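Local coordinates for protein phenylacetaldehyde dehydrogenase (Burkholderia cenocepacia, PDB 4O5H) that probably catalyses the NAD+-dependent oxidation of phenylacetaldehyde to phenylacetate, as a member of the aldehyde dehydrogenase family, at residues G84-R87 with T88-T91. Sequence-based numbering, arbitrary orientation.
Sequences GPWR and TAKT
Thr88 and Ala89 close a short, weakly bonded helical turn through their backbone N-H groups, and the two bonds that can be assigned are both weak. Thr88 N lies 3.2 Å from Pro85 O, with an angle of only 132° at the hydrogen; Ala89 N to Trp86 O is straighter, at 153°, yet long at 3.4 Å. Ala89 N also comes within 3.0 Å of Pro85 O. The regular bond of the turn is Arg87 N to Gly84 O, at 3.0 Å. Thr88 sets OG1 between its own N and carbonyl carbon (chi1 53°), which turns the hydroxyl back toward the start of the turn. There one water joins the two residues, donating to Pro85 O at 2.7 Å and lying 3.0 Å from Thr88 OG1. Arg87 carries an extended chain from CG to NE, and its NH1 bonds to Phe81 O of helix 67-82. On the inner side, Ala89 CB approaches the Trp86 ring obliquely, 4.4 Å from CE3. The turn thus links helix 67-82 to helix 91-107 at the surface, while Trp86 is buried against Arg94 and Leu97 of helix 91-107 and the loop residues Pro230 and Val233, with NE1 bonded to Cys203 O just ahead of strand 204-208.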
ATOM      1  N   GLY A  84     -25.472  -5.274   9.062  1.00 23.06           N
ATOM      2  CA  GLY A  84     -26.542  -4.271   9.026  1.00 25.38           C
ATOM      3  C   GLY A  84     -27.143  -3.925   7.640  1.00 25.58           C
ATOM      4  O   GLY A  84     -26.684  -4.415   6.604  1.00 28.35           O
ATOM      5  N   PRO A  85     -28.124  -2.997   7.610  1.00 24.30           N
ATOM      6  CA  PRO A  85     -28.577  -2.372   6.349  1.00 22.02           C
ATOM      7  C   PRO A  85     -27.504  -1.713   5.473  1.00 19.58           C
ATOM      8  O   PRO A  85     -27.689  -1.630   4.250  1.00 17.63           O
ATOM      9  CB  PRO A  85     -29.562  -1.286   6.792  1.00 22.84           C
ATOM     10  CG  PRO A  85     -29.470  -1.188   8.272  1.00 24.12           C
ATOM     11  CD  PRO A  85     -28.821  -2.444   8.789  1.00 24.59           C
ATOM     12  N   TRP A  86     -26.403  -1.276   6.062  1.00 17.21           N
ATOM     13  CA  TRP A  86     -25.312  -0.717   5.251  1.00 16.58           C
ATOM     14  C   TRP A  86     -24.756  -1.746   4.294  1.00 17.05           C
ATOM     15  O   TRP A  86     -24.364  -1.401   3.170  1.00 17.05           O
ATOM     16  CB  TRP A  86     -24.195  -0.187   6.116  1.00 15.25           C
ATOM     17  CG  TRP A  86     -23.175   0.670   5.411  1.00 14.13           C
ATOM     18  CD1 TRP A  86     -21.838   0.410   5.318  1.00 13.80           C
ATOM     19  CD2 TRP A  86     -23.373   1.943   4.806  1.00 13.62           C
ATOM     20  NE1 TRP A  86     -21.200   1.407   4.664  1.00 13.97           N
ATOM     21  CE2 TRP A  86     -22.104   2.382   4.337  1.00 13.71           C
ATOM     22  CE3 TRP A  86     -24.491   2.766   4.590  1.00 13.57           C
ATOM     23  CZ2 TRP A  86     -21.926   3.583   3.670  1.00 12.91           C
ATOM     24  CZ3 TRP A  86     -24.300   3.984   3.932  1.00 13.45           C
ATOM     25  CH2 TRP A  86     -23.020   4.359   3.464  1.00 12.96           C
ATOM     26  N   ARG A  87     -24.766  -3.010   4.700  1.00 18.34           N
ATOM     27  CA  ARG A  87     -24.283  -4.074   3.818  1.00 20.11           C
ATOM     28  C   ARG A  87     -25.084  -4.187   2.528  1.00 18.98           C
ATOM     29  O   ARG A  87     -24.513  -4.389   1.495  1.00 20.02           O
ATOM     30  CB  ARG A  87     -24.264  -5.413   4.507  1.00 22.87           C
ATOM     31  CG  ARG A  87     -23.663  -6.535   3.669  1.00 25.76           C
ATOM     32  CD  ARG A  87     -23.488  -7.807   4.494  1.00 31.88           C
ATOM     33  NE  ARG A  87     -22.722  -8.832   3.758  1.00 35.91           N
ATOM     34  CZ  ARG A  87     -21.386  -8.897   3.665  1.00 39.83           C
ATOM     35  NH1 ARG A  87     -20.576  -7.987   4.240  1.00 37.33           N
ATOM     36  NH2 ARG A  87     -20.843  -9.909   2.980  1.00 44.13           N
ATOM     37  N   THR A  88     -26.377  -3.997   2.584  1.00 18.49           N
ATOM     38  CA  THR A  88     -27.204  -4.162   1.396  1.00 18.61           C
ATOM     39  C   THR A  88     -27.694  -2.844   0.791  1.00 16.68           C
ATOM     40  O   THR A  88     -28.501  -2.838  -0.107  1.00 17.13           O
ATOM     41  CB  THR A  88     -28.412  -4.996   1.752  1.00 19.37           C
ATOM     42  OG1 THR A  88     -29.067  -4.403   2.881  1.00 20.56           O
ATOM     43  CG2 THR A  88     -27.975  -6.388   2.141  1.00 21.47           C
ATOM     44  N   ALA A  89     -27.207  -1.729   1.294  1.00 15.01           N
ATOM     45  CA  ALA A  89     -27.566  -0.438   0.755  1.00 13.59           C
ATOM     46  C   ALA A  89     -27.177  -0.370  -0.752  1.00 12.20           C
ATOM     47  O   ALA A  89     -26.156  -0.908  -1.174  1.00 11.18           O
ATOM     48  CB  ALA A  89     -26.847   0.647   1.522  1.00 13.82           C
ATOM     49  N   LYS A  90     -28.024   0.283  -1.536  1.00 11.27           N
ATOM     50  CA  LYS A  90     -27.737   0.495  -2.939  1.00 10.74           C
ATOM     51  C   LYS A  90     -26.644   1.574  -3.065  1.00 10.19           C
ATOM     52  O   LYS A  90     -26.485   2.417  -2.168  1.00 10.13           O
ATOM     53  CB  LYS A  90     -29.000   0.959  -3.657  1.00 10.91           C
ATOM     54  CG  LYS A  90     -30.128  -0.041  -3.650  1.00 11.15           C
ATOM     55  CD  LYS A  90     -31.402   0.568  -4.227  1.00 11.42           C
ATOM     56  CE  LYS A  90     -32.487  -0.483  -4.505  1.00 11.80           C
ATOM     57  NZ  LYS A  90     -32.058  -1.502  -5.522  1.00 11.67           N
ATOM     58  N   THR A  91     -25.876   1.536  -4.142  1.00  9.62           N
ATOM     59  CA  THR A  91     -24.962   2.606  -4.458  1.00  9.55           C
ATOM     60  C   THR A  91     -25.653   3.982  -4.360  1.00  9.76           C
ATOM     61  O   THR A  91     -25.083   4.932  -3.842  1.00  9.58           O
ATOM     62  CB  THR A  91     -24.343   2.459  -5.870  1.00  9.32           C
ATOM     63  OG1 THR A  91     -25.386   2.364  -6.834  1.00  9.54           O
ATOM     64  CG2 THR A  91     -23.405   1.263  -5.942  1.00  9.24           C
TER
HETATM   65  O   HOH W   1     -30.102  -1.581   3.015  1.00 29.44           O
HETATM   66  O   HOH W   2     -23.483  -0.665   0.288  1.00 29.39           O